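Local coordinates for protein putative alkaline phosphatase (PDB 4F19) that binds phosphate, here replaced by its analogue arsenate, and is probably the solute-binding component of an ABC transporter that imports phosphate, at residues 61-66 against 146-151; 6-11 against 31-36; 142-147 against 187-192; 11-16 against 209-214; 249-254 against 270-275. One frame throughout, in Å; residues are numbered along the deposited sequence.

Interaction 1. Residues 61-66 against 146-151; sequences GSDSKL and SGTTEL. With 8AR (hydrogen arsenate), chain B.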
# COMPACT_ATOMS: atom_id res chain seq x y z
N GLY A 61 -8.84 3.83 -0.89
CA GLY A 61 -7.40 3.62 -0.83
C GLY A 61 -7.10 2.15 -0.87
O GLY A 61 -7.77 1.34 -0.21
N SER A 62 -6.07 1.75 -1.64
CA SER A 62 -5.69 0.36 -1.72
C SER A 62 -4.20 0.27 -2.00
O SER A 62 -3.71 0.95 -2.90
CB SER A 62 -6.45 -0.37 -2.81
OG SER A 62 -6.13 -1.74 -2.77
N ASP A 63 -3.51 -0.65 -1.29
CA ASP A 63 -2.15 -1.04 -1.70
C ASP A 63 -2.13 -2.40 -2.37
O ASP A 63 -1.06 -2.96 -2.59
CB ASP A 63 -1.12 -0.89 -0.55
CG ASP A 63 -1.73 -0.49 0.78
OD1 ASP A 63 -2.22 -1.44 1.44
OD2 ASP A 63 -1.74 0.69 1.14
N SER A 64 -3.32 -2.94 -2.66
CA SER A 64 -3.50 -4.09 -3.51
C SER A 64 -4.01 -3.66 -4.87
O SER A 64 -5.03 -2.94 -4.96
CB SER A 64 -4.51 -5.06 -2.89
OG SER A 64 -4.92 -6.07 -3.76
N LYS A 65 -3.37 -4.07 -5.94
CA LYS A 65 -3.85 -3.70 -7.28
C LYS A 65 -5.19 -4.35 -7.55
O LYS A 65 -5.48 -5.47 -7.11
CB LYS A 65 -2.85 -4.12 -8.35
CG LYS A 65 -1.65 -3.30 -8.40
CD LYS A 65 -0.78 -3.42 -9.61
CE LYS A 65 -1.33 -3.22 -10.84
NZ LYS A 65 -0.22 -3.00 -12.01
N LEU A 66 -5.99 -3.69 -8.37
CA LEU A 66 -7.20 -4.33 -8.89
C LEU A 66 -6.83 -5.54 -9.77
O LEU A 66 -5.97 -5.41 -10.64
CB LEU A 66 -8.00 -3.29 -9.69
CG LEU A 66 -8.68 -2.24 -8.82
CD1 LEU A 66 -8.99 -0.98 -9.61
CD2 LEU A 66 -9.95 -2.79 -8.20
N SER A 146 -5.10 -7.78 2.58
CA SER A 146 -4.26 -6.67 2.91
C SER A 146 -3.32 -6.28 1.76
O SER A 146 -2.62 -7.14 1.20
CB SER A 146 -3.42 -7.05 4.16
OG SER A 146 -2.31 -6.21 4.36
N GLY A 147 -3.28 -5.00 1.49
CA GLY A 147 -2.30 -4.47 0.54
C GLY A 147 -0.89 -4.45 1.07
O GLY A 147 0.06 -4.60 0.31
N THR A 148 -0.72 -4.30 2.40
CA THR A 148 0.62 -4.45 2.97
C THR A 148 1.09 -5.87 2.70
O THR A 148 2.27 -6.08 2.33
CB THR A 148 0.62 -4.13 4.48
OG1 THR A 148 0.02 -2.87 4.74
CG2 THR A 148 2.07 -4.03 4.95
N THR A 149 0.22 -6.86 2.90
CA THR A 149 0.57 -8.23 2.56
C THR A 149 0.98 -8.34 1.08
O THR A 149 1.95 -9.02 0.74
CB THR A 149 -0.54 -9.21 2.85
OG1 THR A 149 -0.78 -9.21 4.26
CG2 THR A 149 -0.20 -10.61 2.36
N GLU A 150 0.22 -7.71 0.17
CA GLU A 150 0.57 -7.80 -1.24
C GLU A 150 1.97 -7.19 -1.49
O GLU A 150 2.80 -7.79 -2.16
CB GLU A 150 -0.50 -7.15 -2.10
CG GLU A 150 -0.24 -7.34 -3.60
CD GLU A 150 -1.39 -6.86 -4.45
OE1 GLU A 150 -2.50 -7.45 -4.32
OE2 GLU A 150 -1.22 -5.90 -5.25
N LEU A 151 2.23 -5.99 -0.95
CA LEU A 151 3.54 -5.37 -1.17
C LEU A 151 4.66 -6.25 -0.62
O LEU A 151 5.74 -6.34 -1.23
CB LEU A 151 3.57 -3.99 -0.50
CG LEU A 151 2.71 -2.91 -1.12
CD1 LEU A 151 2.78 -1.64 -0.35
CD2 LEU A 151 3.04 -2.68 -2.61
AS 8AR B . -3.80 -2.53 4.20
O1 8AR B . -4.66 -3.14 2.94
O2 8AR B . -3.13 -1.05 3.73
O3 8AR B . -4.76 -2.23 5.50
O4 8AR B . -2.55 -3.55 4.62
O HOH W 1 0.69 -4.11 -4.53
O HOH W 2 -4.01 -7.71 -6.66
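The turn that follows strand 59-62 passes close to the first turn of helix 147-159, with the CA atoms of Asp-63 and Gly-147 4.1 Å apart. A side chain at Gly-147 would run into Asp-63, so glycine is what permits this approach. Glu-150 carries the polar part of the contact. Its CG stands anti to the backbone N (chi1 -174°) and the chain runs on extended, which brings the carboxylate up to the turn. There Ser-64 OG donates to Glu-150 OE1 (2.8 Å) from well above the carboxylate plane, while Lys-65 N meets Glu-150 OE2 on its syn side, at 2.9 Å and nearly straight (165°). Two waters add further bridges, and Arg-154 forms a salt bridge with OE2. With an alanine here, Lys-65 N would probably lose its acceptor and Arg-154 its carboxylate mate. The same helix N-terminus forms part of the anion site of a periplasmic-binding-protein fold: Gly-147 N donates to arsenate O1 (2.7 Å), and Ser-146 OG, Thr-148 N and Thr-148 OG1 all donate to O4. Asp-63 OD1 lies 2.5 Å from arsenate O2, so one of the two probably carries a proton; Asp-63 OD2 is bonded to Thr-294.

Interaction 2. Residues 6-11 against 31-36; sequences GGATLP and VGSGNG. With 8AR (hydrogen arsenate), chain B.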
# COMPACT_ATOMS: atom_id res chain seq x y z
N GLY A 6 -12.28 5.23 1.91
CA GLY A 6 -11.77 4.33 2.92
C GLY A 6 -11.05 3.18 2.25
O GLY A 6 -10.94 3.12 1.02
N GLY A 7 -10.55 2.24 3.06
CA GLY A 7 -9.83 1.11 2.54
C GLY A 7 -8.56 0.89 3.29
O GLY A 7 -8.55 0.77 4.53
N ALA A 8 -7.44 0.78 2.55
CA ALA A 8 -6.11 0.51 3.09
C ALA A 8 -5.87 1.25 4.39
O ALA A 8 -6.03 2.47 4.49
CB ALA A 8 -5.09 0.98 2.08
N THR A 9 -5.38 0.49 5.40
CA THR A 9 -4.92 1.08 6.62
C THR A 9 -3.46 1.61 6.56
O THR A 9 -3.13 2.51 7.32
CB THR A 9 -5.06 0.12 7.85
OG1 THR A 9 -4.16 -0.97 7.78
CG2 THR A 9 -6.50 -0.38 7.97
N LEU A 10 -2.64 1.06 5.67
CA LEU A 10 -1.25 1.51 5.61
C LEU A 10 -1.14 3.03 5.53
O LEU A 10 -0.30 3.59 6.27
CB LEU A 10 -0.52 0.75 4.46
CG LEU A 10 0.88 1.25 4.08
CD1 LEU A 10 1.71 0.11 3.56
CD2 LEU A 10 0.81 2.37 3.03
N PRO A 11 -1.94 3.73 4.70
CA PRO A 11 -1.86 5.19 4.57
C PRO A 11 -2.98 5.93 5.34
O PRO A 11 -3.17 7.12 5.10
CB PRO A 11 -2.09 5.40 3.06
CG PRO A 11 -3.12 4.36 2.73
CD PRO A 11 -2.75 3.17 3.61
N VAL A 31 -10.14 0.17 6.77
CA VAL A 31 -10.73 -1.15 6.89
C VAL A 31 -9.93 -2.26 6.17
O VAL A 31 -10.34 -3.43 6.25
CB VAL A 31 -12.19 -1.19 6.36
CG1 VAL A 31 -13.10 -0.45 7.35
CG2 VAL A 31 -12.30 -0.62 4.95
N GLY A 32 -8.83 -1.93 5.49
CA GLY A 32 -8.10 -2.88 4.71
C GLY A 32 -8.37 -2.71 3.22
O GLY A 32 -9.45 -2.30 2.80
N SER A 33 -7.36 -3.04 2.40
CA SER A 33 -7.50 -2.85 0.96
C SER A 33 -8.52 -3.74 0.33
O SER A 33 -9.23 -3.33 -0.59
CB SER A 33 -6.14 -3.09 0.24
OG SER A 33 -5.18 -2.12 0.57
N GLY A 34 -8.64 -5.01 0.76
CA GLY A 34 -9.67 -5.88 0.20
C GLY A 34 -11.06 -5.29 0.43
O GLY A 34 -11.90 -5.25 -0.49
N ASN A 35 -11.31 -4.82 1.64
CA ASN A 35 -12.58 -4.19 1.94
C ASN A 35 -12.79 -2.89 1.17
O ASN A 35 -13.89 -2.60 0.73
CB ASN A 35 -12.74 -3.95 3.45
CG ASN A 35 -12.99 -5.23 4.20
OD1 ASN A 35 -13.77 -6.06 3.74
ND2 ASN A 35 -12.34 -5.43 5.34
N GLY A 36 -11.71 -2.11 1.00
CA GLY A 36 -11.81 -0.89 0.20
C GLY A 36 -12.17 -1.14 -1.26
O GLY A 36 -13.03 -0.48 -1.83
AS 8AR B . -3.80 -2.53 4.20
O1 8AR B . -4.66 -3.14 2.94
O2 8AR B . -3.13 -1.05 3.73
O3 8AR B . -4.76 -2.23 5.50
O4 8AR B . -2.55 -3.55 4.62
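Ala-8 CB packs against Ser-33 OG at 3.4 Å, where the loop after strand 5-7 meets the start of helix 33-42. This is an anion-binding helix N-terminus in a periplasmic-binding-protein fold, and both segments reach one arsenate. Ser-33 binds arsenate O1 with both its groups, OG at 2.6 Å and N through a bent bond (144°); the hydroxyl is also bonded to Asp-63 N. Thr-9 does likewise at O3, where its OG1 comes to 2.7 Å. A chi1 of 70° sets that hydroxyl between its own backbone N and carbonyl carbon, and the Thr-9 N-H also donates to O3. The methyl CG2 of Thr-9 also touches Gly-32, 3.7 Å from its N. The Val-31 side chain sets off away from the strand, yet its CG2 lies against the backbone of Gly-7. The glycines allow close backbone packing: Gly-7 CA and Gly-36 CA are 3.7 Å apart, and a side chain on Gly-36 would clash there. Gly-7 O accepts twice, from Val-31 N (2.8 Å) on an in-plane lone pair and from Gly-32 N (2.9 Å) 65° out of the carbonyl plane.

Interaction 3. Residues 142-147 against 187-192; sequences RSESSG and AATGSQ. With 8AR (hydrogen arsenate), chain B.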
# COMPACT_ATOMS: atom_id res chain seq x y z
N ARG A 142 -1.31 -10.45 8.91
CA ARG A 142 -2.66 -9.94 8.70
C ARG A 142 -3.63 -11.01 8.35
O ARG A 142 -3.47 -11.76 7.41
CB ARG A 142 -2.62 -8.84 7.60
CG ARG A 142 -1.92 -7.59 8.02
CD ARG A 142 -2.75 -6.72 8.95
NE ARG A 142 -3.90 -6.15 8.28
CZ ARG A 142 -3.82 -5.08 7.46
NH1 ARG A 142 -2.68 -4.41 7.33
NH2 ARG A 142 -4.91 -4.73 6.78
N SER A 143 -4.74 -11.03 9.15
CA SER A 143 -5.81 -11.99 9.00
C SER A 143 -6.60 -11.83 7.73
O SER A 143 -7.22 -12.81 7.23
CB SER A 143 -6.80 -11.86 10.22
OG SER A 143 -7.46 -10.76 10.18
N GLU A 144 -6.69 -10.64 7.23
CA GLU A 144 -7.61 -10.26 6.16
C GLU A 144 -6.87 -9.91 4.88
O GLU A 144 -5.66 -10.00 4.76
CB GLU A 144 -8.56 -9.15 6.65
CG GLU A 144 -8.06 -7.72 6.65
CD GLU A 144 -7.01 -7.28 7.65
OE1 GLU A 144 -6.13 -8.06 8.06
OE2 GLU A 144 -7.06 -6.07 8.03
N SER A 145 -7.64 -9.50 3.87
CA SER A 145 -7.10 -9.14 2.57
C SER A 145 -6.43 -7.79 2.65
O SER A 145 -7.09 -6.73 2.78
CB SER A 145 -8.22 -9.15 1.53
OG SER A 145 -7.75 -8.77 0.26
N SER A 146 -5.10 -7.78 2.58
CA SER A 146 -4.26 -6.67 2.91
C SER A 146 -3.32 -6.28 1.76
O SER A 146 -2.62 -7.14 1.20
CB SER A 146 -3.42 -7.05 4.16
OG SER A 146 -2.31 -6.21 4.36
N GLY A 147 -3.28 -5.00 1.49
CA GLY A 147 -2.30 -4.47 0.54
C GLY A 147 -0.89 -4.45 1.07
O GLY A 147 0.06 -4.60 0.31
N ALA A 187 -2.47 -14.27 13.95
CA ALA A 187 -3.19 -13.42 13.03
C ALA A 187 -3.76 -12.22 13.76
O ALA A 187 -4.27 -12.36 14.90
CB ALA A 187 -4.31 -14.17 12.37
N ALA A 188 -3.80 -11.07 13.12
CA ALA A 188 -4.47 -9.89 13.65
C ALA A 188 -4.99 -9.06 12.48
O ALA A 188 -4.59 -9.27 11.33
CB ALA A 188 -3.56 -9.08 14.57
N THR A 189 -5.85 -8.11 12.80
CA THR A 189 -6.61 -7.36 11.79
C THR A 189 -6.26 -5.91 11.83
O THR A 189 -6.29 -5.27 12.89
CB THR A 189 -8.13 -7.60 12.06
OG1 THR A 189 -8.36 -8.98 12.16
CG2 THR A 189 -9.00 -6.94 11.06
N GLY A 190 -5.96 -5.32 10.64
CA GLY A 190 -5.55 -3.98 10.50
C GLY A 190 -4.09 -3.76 10.86
O GLY A 190 -3.49 -4.50 11.63
N SER A 191 -3.53 -2.64 10.36
CA SER A 191 -2.15 -2.27 10.76
C SER A 191 -2.06 -2.13 12.29
O SER A 191 -1.15 -2.65 12.92
CB SER A 191 -1.76 -0.96 10.11
OG SER A 191 -1.58 -1.07 8.69
N GLN A 192 -3.01 -1.37 12.86
CA GLN A 192 -2.97 -1.11 14.29
C GLN A 192 -3.20 -2.39 15.09
O GLN A 192 -2.56 -2.61 16.14
CB GLN A 192 -3.96 0.00 14.63
CG GLN A 192 -3.61 1.39 13.99
CD GLN A 192 -4.79 2.29 13.93
OE1 GLN A 192 -5.89 2.03 13.20
NE2 GLN A 192 -4.67 3.43 14.63
AS 8AR B . -3.80 -2.53 4.20
O1 8AR B . -4.66 -3.14 2.94
O2 8AR B . -3.13 -1.05 3.73
O3 8AR B . -4.76 -2.23 5.50
O4 8AR B . -2.55 -3.55 4.62
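Arg-142 and Ser-143 pair with strand 186-188 at the edge of the sheet that holds strand 138-142, a parallel bridge in the second lobe of a periplasmic-binding-protein fold; the loop then continues to helix 147-159 and the anion site. The backbone bonding is compact: Ser-143 N donates to Ala-188 O (2.8 Å, 166°), and Arg-142 CA makes a CH···O contact with the same carbonyl.

The charged interactions centre on Arg-142. Its chain folds back at chi2 and chi3 (-76° and -68°), which carries the guanidinium across to Gly-190 and Ser-191. Side-on, it grips Glu-144 with two nitrogens, NE to OE1 at 2.9 Å and NH2 to OE2 at 2.8 Å, the carboxylate lying at the guanidinium edge. NH2 also donates to arsenate O3 (2.8 Å), and NH1 makes a weak bond to O4. Glu-144 OE2 takes a second donor, Gly-190 N, from the opposite face of its plane to Arg-142 NH2, so this carboxylate links the arginine to the backbone at Gly-190. A methionine in place of Arg-142 would probably leave Glu-144 with an uncompensated charge beside the anion and deprive arsenate O3 of a donor.

In the packing, Gly-190 C and Ser-191 N lie over one guanidinium face and Ser-146 OG over the other, each offset toward the rim; this sandwich should restrain rotation of the group. Ser-191 OG itself is bonded to Thr-9. Farther out, Thr-189 CG2 rests 3.7 Å from Glu-144 OE2, and Ser-143 CB touches Ala-187 CB at 4.0 Å.

Interaction 4. Residues 11-16 against 209-214; sequences PQALYQ and SPDFAA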
# COMPACT_ATOMS: atom_id res chain seq x y z
N PRO A 11 -1.94 3.73 4.70
CA PRO A 11 -1.86 5.19 4.57
C PRO A 11 -2.98 5.93 5.34
O PRO A 11 -3.17 7.12 5.10
CB PRO A 11 -2.09 5.40 3.06
CG PRO A 11 -3.12 4.36 2.73
CD PRO A 11 -2.75 3.17 3.61
N GLN A 12 -3.69 5.26 6.23
CA GLN A 12 -4.86 5.94 6.77
C GLN A 12 -4.51 7.18 7.57
O GLN A 12 -5.27 8.13 7.57
CB GLN A 12 -5.73 4.99 7.64
CG GLN A 12 -5.04 4.66 8.99
CD GLN A 12 -5.83 3.69 9.78
OE1 GLN A 12 -6.55 2.81 9.26
NE2 GLN A 12 -5.83 3.90 11.12
N ALA A 13 -3.35 7.20 8.29
CA ALA A 13 -3.01 8.39 9.05
C ALA A 13 -2.65 9.54 8.15
O ALA A 13 -2.85 10.71 8.52
CB ALA A 13 -1.90 8.07 10.05
N LEU A 14 -2.16 9.29 6.93
CA LEU A 14 -1.96 10.33 5.95
C LEU A 14 -3.32 10.94 5.55
O LEU A 14 -3.50 12.15 5.62
CB LEU A 14 -1.23 9.80 4.72
CG LEU A 14 -1.22 10.74 3.51
CD1 LEU A 14 -0.49 12.04 3.82
CD2 LEU A 14 -0.60 10.04 2.33
N TYR A 15 -4.26 10.10 5.16
CA TYR A 15 -5.54 10.64 4.69
C TYR A 15 -6.35 11.28 5.80
O TYR A 15 -7.20 12.13 5.52
CB TYR A 15 -6.36 9.58 3.95
CG TYR A 15 -5.62 9.00 2.75
CD1 TYR A 15 -4.93 9.81 1.84
CD2 TYR A 15 -5.63 7.66 2.51
CE1 TYR A 15 -4.24 9.27 0.79
CE2 TYR A 15 -4.96 7.10 1.43
CZ TYR A 15 -4.22 7.90 0.59
OH TYR A 15 -3.45 7.39 -0.42
N GLN A 16 -6.08 10.92 7.06
CA GLN A 16 -6.65 11.54 8.23
C GLN A 16 -5.93 12.75 8.75
O GLN A 16 -6.36 13.38 9.73
CB GLN A 16 -6.80 10.47 9.30
CG GLN A 16 -7.78 9.39 8.91
CD GLN A 16 -7.70 8.08 9.76
OE1 GLN A 16 -8.54 7.16 9.53
NE2 GLN A 16 -6.79 7.96 10.61
N SER A 209 3.27 -1.09 7.61
CA SER A 209 3.33 0.29 7.16
C SER A 209 4.41 1.06 7.94
O SER A 209 4.41 1.00 9.19
CB SER A 209 2.00 0.98 7.47
OG SER A 209 2.12 2.36 7.25
N PRO A 210 5.26 1.85 7.29
CA PRO A 210 6.26 2.60 8.06
C PRO A 210 5.65 3.67 8.92
O PRO A 210 6.29 4.12 9.89
CB PRO A 210 7.18 3.17 6.95
CG PRO A 210 6.26 3.31 5.75
CD PRO A 210 5.36 2.07 5.83
N ASP A 211 4.41 4.08 8.65
CA ASP A 211 3.73 5.07 9.48
C ASP A 211 3.22 4.48 10.78
O ASP A 211 2.82 5.26 11.65
CB ASP A 211 2.58 5.72 8.72
CG ASP A 211 2.26 7.13 9.10
OD1 ASP A 211 2.96 7.82 9.80
OD2 ASP A 211 1.16 7.59 8.53
N PHE A 212 3.10 3.17 10.90
CA PHE A 212 2.67 2.49 12.12
C PHE A 212 3.77 1.67 12.78
O PHE A 212 3.63 1.28 13.94
CB PHE A 212 1.44 1.61 11.87
CG PHE A 212 0.20 2.44 11.56
CD1 PHE A 212 -0.47 3.16 12.60
CD2 PHE A 212 -0.26 2.61 10.29
CE1 PHE A 212 -1.57 3.95 12.33
CE2 PHE A 212 -1.38 3.37 9.99
CZ PHE A 212 -2.02 4.06 11.03
N ALA A 213 4.88 1.39 12.08
CA ALA A 213 5.88 0.50 12.62
C ALA A 213 6.67 1.08 13.78
O ALA A 213 7.31 0.32 14.52
CB ALA A 213 6.85 0.11 11.49
N ALA A 214 6.65 2.39 13.93
CA ALA A 214 7.25 3.07 15.08
C ALA A 214 6.38 4.27 15.41
O ALA A 214 5.76 4.85 14.54
CB ALA A 214 8.65 3.60 14.74
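This is a small van der Waals contact between the short helix 12-15, just past the anion-binding loop, and the turn 209-214 that follows strand 204-205. Phe-212 and Gln-12 supply its centre; each has two conformers, and the distances hold for the one described. The aromatic CZ meets Gln-12 CG at 3.7 Å, and the methylene lies near the ring plane, so the ring presents its edge. A chi1 of 72° places Gln-12 CG between its own backbone N and carbonyl carbon, and the extended chain beyond it crosses the phenylalanine at about a right angle, with amide and ring planes 88° apart. The glutamine NE2 also passes 3.8 Å from Phe-212 CZ before making a weak bond to Gln-192. Ala-13 CB points at the turn, 4.1 Å from Phe-212 CZ and 3.5 Å from Asp-211 OD2. Ser-209 OG accepts from Asp-211 N at 3.2 Å, an ST turn, and also bonds to Leu-10 O, tying the turn to the residues that precede the helix. Around the contact, helix 190-198 meets Phe-212 through Ser-191 and Gln-192, while strand 85-94 packs on Leu-14 and Pro-210, and strand 291-299 on Pro-11 and Tyr-15.

Interaction 5. Residues 249-254 against 270-275; sequences AAIGAV and PVFGPD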
# COMPACT_ATOMS: atom_id res chain seq x y z
N ALA A 249 15.00 7.35 -3.50
CA ALA A 249 15.62 7.34 -4.80
C ALA A 249 15.02 6.28 -5.71
O ALA A 249 14.76 6.51 -6.90
CB ALA A 249 17.15 7.12 -4.68
N ALA A 250 14.77 5.09 -5.16
CA ALA A 250 14.21 4.01 -5.96
C ALA A 250 12.80 4.35 -6.42
O ALA A 250 12.42 4.07 -7.57
CB ALA A 250 14.25 2.73 -5.16
N ILE A 251 11.97 4.96 -5.55
CA ILE A 251 10.63 5.36 -5.95
C ILE A 251 10.75 6.40 -7.12
O ILE A 251 10.01 6.33 -8.10
CB ILE A 251 9.88 5.97 -4.74
CG1 ILE A 251 9.52 4.86 -3.74
CG2 ILE A 251 8.60 6.70 -5.22
CD1 ILE A 251 8.61 3.76 -4.21
N GLY A 252 11.67 7.36 -6.98
CA GLY A 252 11.76 8.41 -7.95
C GLY A 252 12.25 7.94 -9.33
O GLY A 252 11.99 8.64 -10.32
N ALA A 253 12.89 6.75 -9.38
CA ALA A 253 13.37 6.19 -10.63
C ALA A 253 12.33 5.36 -11.36
O ALA A 253 12.57 4.90 -12.44
CB ALA A 253 14.59 5.31 -10.36
N VAL A 254 11.12 5.17 -10.79
CA VAL A 254 10.11 4.35 -11.45
C VAL A 254 9.52 5.10 -12.62
O VAL A 254 9.05 6.24 -12.46
CB VAL A 254 9.02 3.97 -10.42
CG1 VAL A 254 7.86 3.25 -11.10
CG2 VAL A 254 9.58 3.13 -9.30
N PRO A 270 2.72 0.97 -10.71
CA PRO A 270 3.93 0.19 -10.87
C PRO A 270 4.00 -0.85 -9.77
O PRO A 270 3.65 -0.59 -8.64
CB PRO A 270 5.07 1.20 -10.69
CG PRO A 270 4.39 2.57 -10.83
CD PRO A 270 2.99 2.33 -10.26
N VAL A 271 4.56 -2.00 -10.12
CA VAL A 271 4.84 -3.03 -9.13
C VAL A 271 6.30 -3.40 -9.27
O VAL A 271 6.88 -3.44 -10.38
CB VAL A 271 3.96 -4.22 -9.15
CG1 VAL A 271 2.50 -3.82 -8.88
CG2 VAL A 271 4.09 -4.95 -10.49
N PHE A 272 6.89 -3.69 -8.13
CA PHE A 272 8.22 -4.29 -8.07
C PHE A 272 8.06 -5.80 -8.15
O PHE A 272 6.98 -6.36 -7.86
CB PHE A 272 8.96 -3.84 -6.79
CG PHE A 272 9.30 -2.40 -6.82
CD1 PHE A 272 8.42 -1.39 -6.43
CD2 PHE A 272 10.55 -1.98 -7.30
CE1 PHE A 272 8.76 -0.07 -6.49
CE2 PHE A 272 10.91 -0.64 -7.35
CZ PHE A 272 10.00 0.33 -6.95
N GLY A 273 9.12 -6.49 -8.56
CA GLY A 273 9.05 -7.91 -8.74
C GLY A 273 10.38 -8.47 -9.11
O GLY A 273 11.41 -7.83 -8.91
N PRO A 274 10.40 -9.70 -9.64
CA PRO A 274 11.68 -10.35 -9.97
C PRO A 274 12.52 -9.62 -10.94
O PRO A 274 12.01 -8.89 -11.81
CB PRO A 274 11.23 -11.69 -10.55
CG PRO A 274 9.85 -11.92 -9.95
CD PRO A 274 9.24 -10.57 -9.92
N ASP A 275 13.80 -9.77 -10.87
CA ASP A 275 14.84 -9.20 -11.70
C ASP A 275 14.55 -9.57 -13.23
O ASP A 275 13.96 -10.60 -13.58
CB ASP A 275 16.19 -9.77 -11.22
CG ASP A 275 16.68 -9.17 -9.93
OD1 ASP A 275 16.12 -8.25 -9.42
OD2 ASP A 275 17.75 -9.74 -9.43
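Val-254 is the hub of this apolar contact, with one methyl on Pro-270 and the other on Phe-272. The tightest packing is aliphatic: Val-254 CG1 comes 3.5 Å from Pro-270 CB, closer than usual for two carbons, and equally near Pro-270 CG. A chi1 of 173° puts CG1 anti to the backbone N and CG2 anti to the carbonyl carbon, so the two methyls diverge toward the two partners.

The aromatic contacts gather at the far end of the Phe-272 ring. Val-254 CG2 reaches its CZ obliquely at 3.7 Å, and Ile-251 CD1 lies loosely beside CE1 in one of the two conformers of the isoleucine. Ala-250 O stands at the edge, near the ring plane, 4.5 Å from CZ. Tyr-283 meets the same ring from outside the two segments, with planes about 25° apart, and Leu-291 of strand 291-299 touches Ala-250, Ile-251 and Phe-272.

Polar bonds use the Val-254 backbone: its N bonds to Ile-251 O (3.1 Å), and its O accepts from the Trp-341 side chain (NE1). The arrangement is a small hydrophobic cluster joining the region after helix 248-252 to the short, weakly bonded strand 272-273, beside strand 291-299 of the five-stranded mixed sheet.

Interactions 1, 2 and 3 surround one arsenate, their centres 8 to 11 Å apart. Interaction 2 comes first along the chain, then interaction 1; the first segment of interaction 3, 142-147, overlaps the second segment of interaction 1 at residues 146 and 147. Strands 5-7 and 59-62 are neighbours in the five-stranded sheet, whereas strands 138-142 and 186-188 belong to the four-stranded one, so the anion is held between elements of two sheets, as in periplasmic binding proteins. Interaction 4 shares Pro-11 with interaction 2, and its segments span interactions 1 and 3 in sequence. Interaction 5 comes last, with its centre about 16 Å from that of interaction 1 and touching it through Lys-65 and Val-271.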